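PDB 5MSX: putative endo-1,4-beta-xylanase from Bacteroides thetaiotaomicron VPI-5482, which probably hydrolyses glycosidic bonds in plant pectin as a calcium-binding family 43 glycoside hydrolase, most likely as an arabinofuranosidase. Local coordinates for residues S62-V67 against R398-H403; G209-L214 against V232-P237. All coordinates share one frame; numbering follows the deposited sequence.

Contact 1 of 2, residues S62-V67 against R398-H403; sequences SGPPVV and RPTAGH. With EDO (1,2-ethanediol), chain B.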
ATOM      1  N   SER C  62     -25.691  20.487   5.135  1.00 26.04           N
ATOM      2  CA  SER C  62     -24.478  20.954   5.797  1.00 26.78           C
ATOM      3  C   SER C  62     -23.826  21.917   4.849  1.00 25.55           C
ATOM      4  O   SER C  62     -24.272  22.060   3.731  1.00 27.54           O
ATOM      5  CB  SER C  62     -23.534  19.778   6.077  1.00 26.17           C
ATOM      6  OG  SER C  62     -22.905  19.342   4.863  1.00 26.70           O
ATOM      7  N   GLY C  63     -22.757  22.556   5.272  1.00 25.95           N
ATOM      8  CA  GLY C  63     -21.852  23.185   4.312  1.00 25.65           C
ATOM      9  C   GLY C  63     -21.040  22.146   3.527  1.00 23.67           C
ATOM     10  O   GLY C  63     -21.153  20.948   3.742  1.00 20.81           O
ATOM     11  N   PRO C  64     -20.215  22.610   2.606  1.00 26.21           N
ATOM     12  CA  PRO C  64     -19.401  21.713   1.806  1.00 30.12           C
ATOM     13  C   PRO C  64     -18.113  21.285   2.535  1.00 32.84           C
ATOM     14  O   PRO C  64     -17.745  21.943   3.519  1.00 34.42           O
ATOM     15  CB  PRO C  64     -19.042  22.585   0.597  1.00 29.26           C
ATOM     16  CG  PRO C  64     -18.969  23.962   1.167  1.00 29.17           C
ATOM     17  CD  PRO C  64     -20.071  24.012   2.184  1.00 28.27           C
ATOM     18  N   PRO C  65     -17.406  20.243   2.020  1.00 33.26           N
ATOM     19  CA  PRO C  65     -16.027  19.863   2.462  1.00 32.55           C
ATOM     20  C   PRO C  65     -14.971  20.912   2.203  1.00 32.15           C
ATOM     21  O   PRO C  65     -14.582  21.133   1.037  1.00 31.28           O
ATOM     22  CB  PRO C  65     -15.698  18.602   1.639  1.00 32.21           C
ATOM     23  CG  PRO C  65     -16.678  18.600   0.518  1.00 32.19           C
ATOM     24  CD  PRO C  65     -17.916  19.312   0.997  1.00 32.91           C
ATOM     25  N   VAL C  66     -14.505  21.552   3.280  1.00 28.17           N
ATOM     26  CA  VAL C  66     -13.354  22.450   3.203  1.00 26.14           C
ATOM     27  C   VAL C  66     -12.343  22.044   4.279  1.00 25.65           C
ATOM     28  O   VAL C  66     -12.708  21.439   5.304  1.00 23.12           O
ATOM     29  CB  VAL C  66     -13.745  23.959   3.277  1.00 26.52           C
ATOM     30  CG1 VAL C  66     -14.787  24.296   2.199  1.00 26.47           C
ATOM     31  CG2 VAL C  66     -14.270  24.356   4.644  1.00 25.85           C
ATOM     32  N   VAL C  67     -11.067  22.331   4.009  1.00 24.21           N
ATOM     33  CA  VAL C  67     -10.010  22.107   4.980  1.00 23.58           C
ATOM     34  C   VAL C  67      -9.376  23.436   5.309  1.00 21.92           C
ATOM     35  O   VAL C  67      -8.910  24.125   4.425  1.00 25.16           O
ATOM     36  CB  VAL C  67      -8.940  21.088   4.498  1.00 24.55           C
ATOM     37  CG1 VAL C  67      -8.173  21.571   3.259  1.00 25.65           C
ATOM     38  CG2 VAL C  67      -7.968  20.794   5.630  1.00 24.13           C
ATOM     39  N   ARG C 398     -20.459  32.621   7.112  1.00 23.31           N
ATOM     40  CA  ARG C 398     -20.765  31.616   6.079  1.00 24.03           C
ATOM     41  C   ARG C 398     -19.825  31.712   4.845  1.00 24.78           C
ATOM     42  O   ARG C 398     -20.286  31.757   3.693  1.00 21.93           O
ATOM     43  CB  ARG C 398     -22.239  31.625   5.660  1.00 24.66           C
ATOM     44  CG  ARG C 398     -22.637  30.340   4.932  1.00 25.98           C
ATOM     45  CD  ARG C 398     -24.059  30.400   4.424  1.00 27.29           C
ATOM     46  NE  ARG C 398     -25.023  30.254   5.513  1.00 29.25           N
ATOM     47  CZ  ARG C 398     -26.347  30.360   5.388  1.00 29.34           C
ATOM     48  NH1 ARG C 398     -26.902  30.629   4.215  1.00 30.26           N
ATOM     49  NH2 ARG C 398     -27.123  30.191   6.446  1.00 27.47           N
ATOM     50  N   PRO C 399     -18.501  31.665   5.088  1.00 28.24           N
ATOM     51  CA  PRO C 399     -17.462  31.874   4.074  1.00 27.66           C
ATOM     52  C   PRO C 399     -17.504  30.832   2.931  1.00 28.72           C
ATOM     53  O   PRO C 399     -17.103  31.118   1.763  1.00 28.94           O
ATOM     54  CB  PRO C 399     -16.178  31.761   4.896  1.00 28.90           C
ATOM     55  CG  PRO C 399     -16.515  30.811   5.969  1.00 30.66           C
ATOM     56  CD  PRO C 399     -17.903  31.227   6.363  1.00 29.65           C
ATOM     57  N   THR C 400     -17.985  29.634   3.246  1.00 27.78           N
ATOM     58  CA  THR C 400     -17.996  28.568   2.267  1.00 28.83           C
ATOM     59  C   THR C 400     -19.074  28.762   1.195  1.00 30.83           C
ATOM     60  O   THR C 400     -19.045  28.042   0.202  1.00 28.79           O
ATOM     61  CB  THR C 400     -18.172  27.184   2.893  1.00 27.67           C
ATOM     62  OG1 THR C 400     -19.446  27.092   3.549  1.00 26.90           O
ATOM     63  CG2 THR C 400     -17.021  26.878   3.879  1.00 28.97           C
ATOM     64  N   ALA C 401     -20.028  29.682   1.401  1.00 31.31           N
ATOM     65  CA  ALA C 401     -21.027  30.001   0.353  1.00 31.11           C
ATOM     66  C   ALA C 401     -20.572  31.110  -0.585  1.00 33.98           C
ATOM     67  O   ALA C 401     -21.259  31.398  -1.577  1.00 35.29           O
ATOM     68  CB  ALA C 401     -22.368  30.336   0.965  1.00 30.13           C
ATOM     69  N   GLY C 402     -19.422  31.721  -0.289  1.00 33.71           N
ATOM     70  CA  GLY C 402     -18.789  32.684  -1.177  1.00 34.09           C
ATOM     71  C   GLY C 402     -19.319  34.090  -0.951  1.00 35.19           C
ATOM     72  O   GLY C 402     -20.474  34.264  -0.556  1.00 34.25           O
ATOM     73  N   HIS C 403     -18.464  35.082  -1.169  1.00 33.60           N
ATOM     74  CA  HIS C 403     -18.851  36.486  -1.072  1.00 35.41           C
ATOM     75  C   HIS C 403     -18.352  37.310  -2.256  1.00 37.08           C
ATOM     76  O   HIS C 403     -17.279  37.038  -2.806  1.00 40.24           O
ATOM     77  CB  HIS C 403     -18.310  37.119   0.207  1.00 33.87           C
ATOM     78  CG  HIS C 403     -19.050  36.698   1.427  1.00 34.42           C
ATOM     79  ND1 HIS C 403     -18.913  35.444   1.970  1.00 32.51           N
ATOM     80  CD2 HIS C 403     -19.950  37.348   2.199  1.00 34.71           C
ATOM     81  CE1 HIS C 403     -19.694  35.337   3.024  1.00 33.50           C
ATOM     82  NE2 HIS C 403     -20.334  36.477   3.187  1.00 31.62           N
TER
HETATM   83  C1  EDO B 514     -15.251  34.425   3.809  1.00 32.14           C
HETATM   84  O1  EDO B 514     -14.222  35.264   4.334  1.00 29.07           O
HETATM   85  C2  EDO B 514     -15.666  34.638   2.347  1.00 33.33           C
HETATM   86  O2  EDO B 514     -16.656  33.773   1.769  1.00 33.92           O

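Contact 2 of 2, residues G209-L214 against V232-P237; sequences GIYYYL and VSPMGP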
ATOM      1  N   GLY C 209       2.748   3.436  25.195  1.00 23.21           N
ATOM      2  CA  GLY C 209       2.246   2.072  25.312  1.00 22.63           C
ATOM      3  C   GLY C 209       0.808   1.874  25.763  1.00 22.69           C
ATOM      4  O   GLY C 209       0.387   0.730  25.910  1.00 24.28           O
ATOM      5  N   ILE C 210       0.050   2.953  25.997  1.00 20.47           N
ATOM      6  CA  ILE C 210      -1.337   2.851  26.414  1.00 19.46           C
ATOM      7  C   ILE C 210      -2.249   3.316  25.265  1.00 17.65           C
ATOM      8  O   ILE C 210      -2.022   4.359  24.660  1.00 17.19           O
ATOM      9  CB  ILE C 210      -1.606   3.674  27.694  1.00 20.69           C
ATOM     10  CG1 ILE C 210      -0.603   3.281  28.789  1.00 22.85           C
ATOM     11  CG2 ILE C 210      -3.047   3.494  28.180  1.00 19.02           C
ATOM     12  CD1 ILE C 210      -0.758   4.051  30.105  1.00 22.87           C
ATOM     13  N   TYR C 211      -3.250   2.500  24.978  1.00 16.87           N
ATOM     14  CA  TYR C 211      -4.288   2.769  24.006  1.00 17.65           C
ATOM     15  C   TYR C 211      -5.476   3.446  24.700  1.00 17.26           C
ATOM     16  O   TYR C 211      -5.922   2.984  25.746  1.00 17.02           O
ATOM     17  CB  TYR C 211      -4.750   1.457  23.368  1.00 18.69           C
ATOM     18  CG  TYR C 211      -3.706   0.676  22.592  1.00 18.76           C
ATOM     19  CD1 TYR C 211      -3.246   1.115  21.342  1.00 19.57           C
ATOM     20  CD2 TYR C 211      -3.223  -0.534  23.069  1.00 19.66           C
ATOM     21  CE1 TYR C 211      -2.319   0.389  20.625  1.00 18.72           C
ATOM     22  CE2 TYR C 211      -2.277  -1.268  22.358  1.00 19.56           C
ATOM     23  CZ  TYR C 211      -1.840  -0.813  21.142  1.00 19.42           C
ATOM     24  OH  TYR C 211      -0.944  -1.570  20.420  1.00 19.49           O
ATOM     25  N   TYR C 212      -5.946   4.555  24.122  1.00 16.23           N
ATOM     26  CA  TYR C 212      -7.026   5.388  24.668  1.00 14.89           C
ATOM     27  C   TYR C 212      -8.198   5.407  23.712  1.00 14.41           C
ATOM     28  O   TYR C 212      -8.050   5.797  22.561  1.00 14.11           O
ATOM     29  CB  TYR C 212      -6.532   6.817  24.892  1.00 15.12           C
ATOM     30  CG  TYR C 212      -5.484   6.926  25.958  1.00 15.70           C
ATOM     31  CD1 TYR C 212      -4.120   6.797  25.658  1.00 16.43           C
ATOM     32  CD2 TYR C 212      -5.839   7.124  27.281  1.00 16.25           C
ATOM     33  CE1 TYR C 212      -3.149   6.888  26.643  1.00 16.33           C
ATOM     34  CE2 TYR C 212      -4.871   7.189  28.276  1.00 16.73           C
ATOM     35  CZ  TYR C 212      -3.527   7.096  27.948  1.00 17.85           C
ATOM     36  OH  TYR C 212      -2.557   7.152  28.954  1.00 18.51           O
ATOM     37  N   TYR C 213      -9.361   4.956  24.186  1.00 13.95           N
ATOM     38  CA  TYR C 213     -10.600   5.007  23.433  1.00 13.93           C
ATOM     39  C   TYR C 213     -11.568   5.973  24.123  1.00 14.36           C
ATOM     40  O   TYR C 213     -12.104   5.673  25.181  1.00 13.57           O
ATOM     41  CB  TYR C 213     -11.248   3.607  23.322  1.00 14.06           C
ATOM     42  CG  TYR C 213     -12.531   3.664  22.578  1.00 13.33           C
ATOM     43  CD1 TYR C 213     -12.526   3.890  21.230  1.00 13.39           C
ATOM     44  CD2 TYR C 213     -13.761   3.553  23.230  1.00 13.72           C
ATOM     45  CE1 TYR C 213     -13.693   4.041  20.530  1.00 14.10           C
ATOM     46  CE2 TYR C 213     -14.952   3.679  22.530  1.00 13.26           C
ATOM     47  CZ  TYR C 213     -14.915   3.940  21.185  1.00 13.98           C
ATOM     48  OH  TYR C 213     -16.054   4.057  20.428  1.00 13.75           O
ATOM     49  N   LEU C 214     -11.790   7.113  23.488  1.00 14.84           N
ATOM     50  CA  LEU C 214     -12.702   8.150  23.969  1.00 15.41           C
ATOM     51  C   LEU C 214     -13.952   8.086  23.122  1.00 14.80           C
ATOM     52  O   LEU C 214     -13.854   7.966  21.897  1.00 15.88           O
ATOM     53  CB  LEU C 214     -12.073   9.561  23.798  1.00 15.81           C
ATOM     54  CG  LEU C 214     -10.933  10.006  24.729  1.00 16.15           C
ATOM     55  CD1 LEU C 214      -9.742   9.076  24.701  1.00 16.31           C
ATOM     56  CD2 LEU C 214     -10.508  11.412  24.328  1.00 16.52           C
ATOM     57  N   VAL C 232      -3.309  -3.738  26.072  1.00 27.14           N
ATOM     58  CA  VAL C 232      -3.193  -4.972  25.308  1.00 27.63           C
ATOM     59  C   VAL C 232      -3.221  -4.676  23.821  1.00 27.73           C
ATOM     60  O   VAL C 232      -2.247  -4.913  23.142  1.00 27.81           O
ATOM     61  CB  VAL C 232      -4.313  -5.988  25.668  1.00 28.43           C
ATOM     62  CG1 VAL C 232      -4.218  -7.238  24.797  1.00 28.47           C
ATOM     63  CG2 VAL C 232      -4.226  -6.367  27.135  1.00 30.44           C
ATOM     64  N   SER C 233      -4.343  -4.173  23.310  1.00 26.00           N
ATOM     65  CA  SER C 233      -4.467  -3.917  21.874  1.00 24.58           C
ATOM     66  C   SER C 233      -5.524  -2.848  21.612  1.00 22.26           C
ATOM     67  O   SER C 233      -6.317  -2.531  22.504  1.00 21.12           O
ATOM     68  CB  SER C 233      -4.841  -5.223  21.124  1.00 24.88           C
ATOM     69  OG  SER C 233      -6.225  -5.509  21.240  1.00 25.42           O
ATOM     70  N   PRO C 234      -5.562  -2.307  20.375  1.00 21.17           N
ATOM     71  CA  PRO C 234      -6.663  -1.392  19.977  1.00 20.51           C
ATOM     72  C   PRO C 234      -8.067  -2.020  20.023  1.00 21.95           C
ATOM     73  O   PRO C 234      -9.041  -1.293  20.071  1.00 24.84           O
ATOM     74  CB  PRO C 234      -6.295  -0.989  18.551  1.00 19.60           C
ATOM     75  CG  PRO C 234      -4.823  -1.246  18.445  1.00 20.64           C
ATOM     76  CD  PRO C 234      -4.552  -2.443  19.319  1.00 20.38           C
ATOM     77  N   MET C 235      -8.184  -3.349  20.019  1.00 23.93           N
ATOM     78  CA  MET C 235      -9.476  -3.991  20.201  1.00 25.45           C
ATOM     79  C   MET C 235      -9.650  -4.528  21.610  1.00 26.25           C
ATOM     80  O   MET C 235     -10.513  -5.334  21.837  1.00 29.45           O
ATOM     81  CB  MET C 235      -9.695  -5.063  19.120  1.00 27.51           C
ATOM     82  CG  MET C 235      -9.781  -4.423  17.758  1.00 29.33           C
ATOM     83  SD  MET C 235      -9.801  -5.538  16.351  1.00 33.91           S
ATOM     84  CE  MET C 235     -11.427  -6.229  16.493  1.00 37.84           C
ATOM     85  N   GLY C 236      -8.842  -4.079  22.563  1.00 26.34           N
ATOM     86  CA  GLY C 236      -9.044  -4.419  23.969  1.00 27.40           C
ATOM     87  C   GLY C 236      -8.222  -5.602  24.442  1.00 27.62           C
ATOM     88  O   GLY C 236      -7.315  -6.029  23.732  1.00 27.87           O
ATOM     89  N   PRO C 237      -8.495  -6.119  25.636  1.00 28.18           N
ATOM     90  CA  PRO C 237      -9.560  -5.635  26.549  1.00 30.15           C
ATOM     91  C   PRO C 237      -9.274  -4.255  27.176  1.00 29.11           C
ATOM     92  O   PRO C 237      -8.124  -3.865  27.324  1.00 28.08           O
ATOM     93  CB  PRO C 237      -9.607  -6.723  27.642  1.00 29.93           C
ATOM     94  CG  PRO C 237      -8.293  -7.424  27.529  1.00 30.41           C
ATOM     95  CD  PRO C 237      -7.983  -7.427  26.066  1.00 29.43           C
TER

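Contact 1 of 2, residues S62-V67 against R398-H403
Thr400 alone carries one side of this contact, dividing its two branches between Pro64 and Val66. Its hydroxyl crosses the proline ring at a slant, with OG1 3.4 Å from Pro64 CD, while CB lies against Pro64 CG. OG1 is hydrogen-bonded to Tyr55 OH. The methyl goes to the valine: Thr400 CG2 is 3.8 Å from both Val66 CG1 and Val66 CG2, so it sits astride the fork. A chi1 of 63° puts OG1 between the backbone N and the carbonyl carbon and turns CG2 anti to the carbonyl carbon, toward Val66. Thr400 is central to the 3-10 turn 399-401, on which an ethanediol, probably from crystallisation, has settled: its O2 donates to Pro399 O (2.7 Å) and receives His403 ND1 (2.8 Å). His403 NE2 is hydrogen-bonded to Val450 O. Replacing His403 by an alanine would probably leave Val450 O without this partner and the diol without its imidazole donor. The contact joins the catalytic domain to the F5/8 type C domain: the loop between strands 45-52 and 67-70 meets the loop between strands 386-396 and 403-410, with Thr52 of strand 45-52 and Phe78 of strand 78-79 packed beside it.

Contact 2 of 2, residues G209-L214 against V232-P237
Tyr211, on strand 210-217, faces the type I turn Ser233 to Gly236, its CA 6.3 Å from Pro234 CA, and no backbone hydrogen bond links the two segments. The phenol ring instead receives the start of the turn on one face; chi1 of -62° sets CG anti to the carbonyl carbon, beside the backbone N, and so brings the ring against the turn. Ser233 C stands 3.5 Å above the ring plane toward the rim, and Pro234 N lies over the centre, so the peptide link itself rests on the aromatic ring. Pro234 CD completes the cover in a CH-pi contact, 3.9 Å from the Tyr211 centroid and 21° off the ring normal. Toward the CE2 rim of the same face, Tyr211 CE2 comes 3.5 Å from Ser233 CA. In the propeller fold of family 43, this is one four-stranded antiparallel blade: strand 210-217 pairs with strand 224-230, and the following loop doubles back over the tyrosine before strand 245-247. At the end of the ring, Tyr211 OH is hydrogen-bonded to Asp160 OD2, which helps fix it. The turn is braced from within, since Ser233 OG donates to a lone pair of Gly236 O (2.8 Å) and Gly236 N bonds to Ser233 O. A side chain on Gly236 would press on the carbonyl O of Met235, so its backbone angles call for glycine. Pro234 also touches Phe204 of strand 203-207 and Tyr166 of strand 165-169, a strand of the preceding sheet.

Two ways of packing a loop appear here, and they share no strand or loop. Contact 1 is buried, its centre about 11 Å from the centre of the chain, and joins two domains through residues more than 300 positions apart; contact 2 is only partly buried, its centre about 27 Å from the centre of the chain, and local, joining a strand to a loop of its own blade. The centres of contact 1 and contact 2 are about 36 Å apart, on opposite sides of the chain's centre. Neither has a hydrogen bond across its segments: the domain junction relies on aliphatic groups and one threonine, the blade contact on an aromatic face. In both, the polar end of the key side chain is satisfied by a third residue.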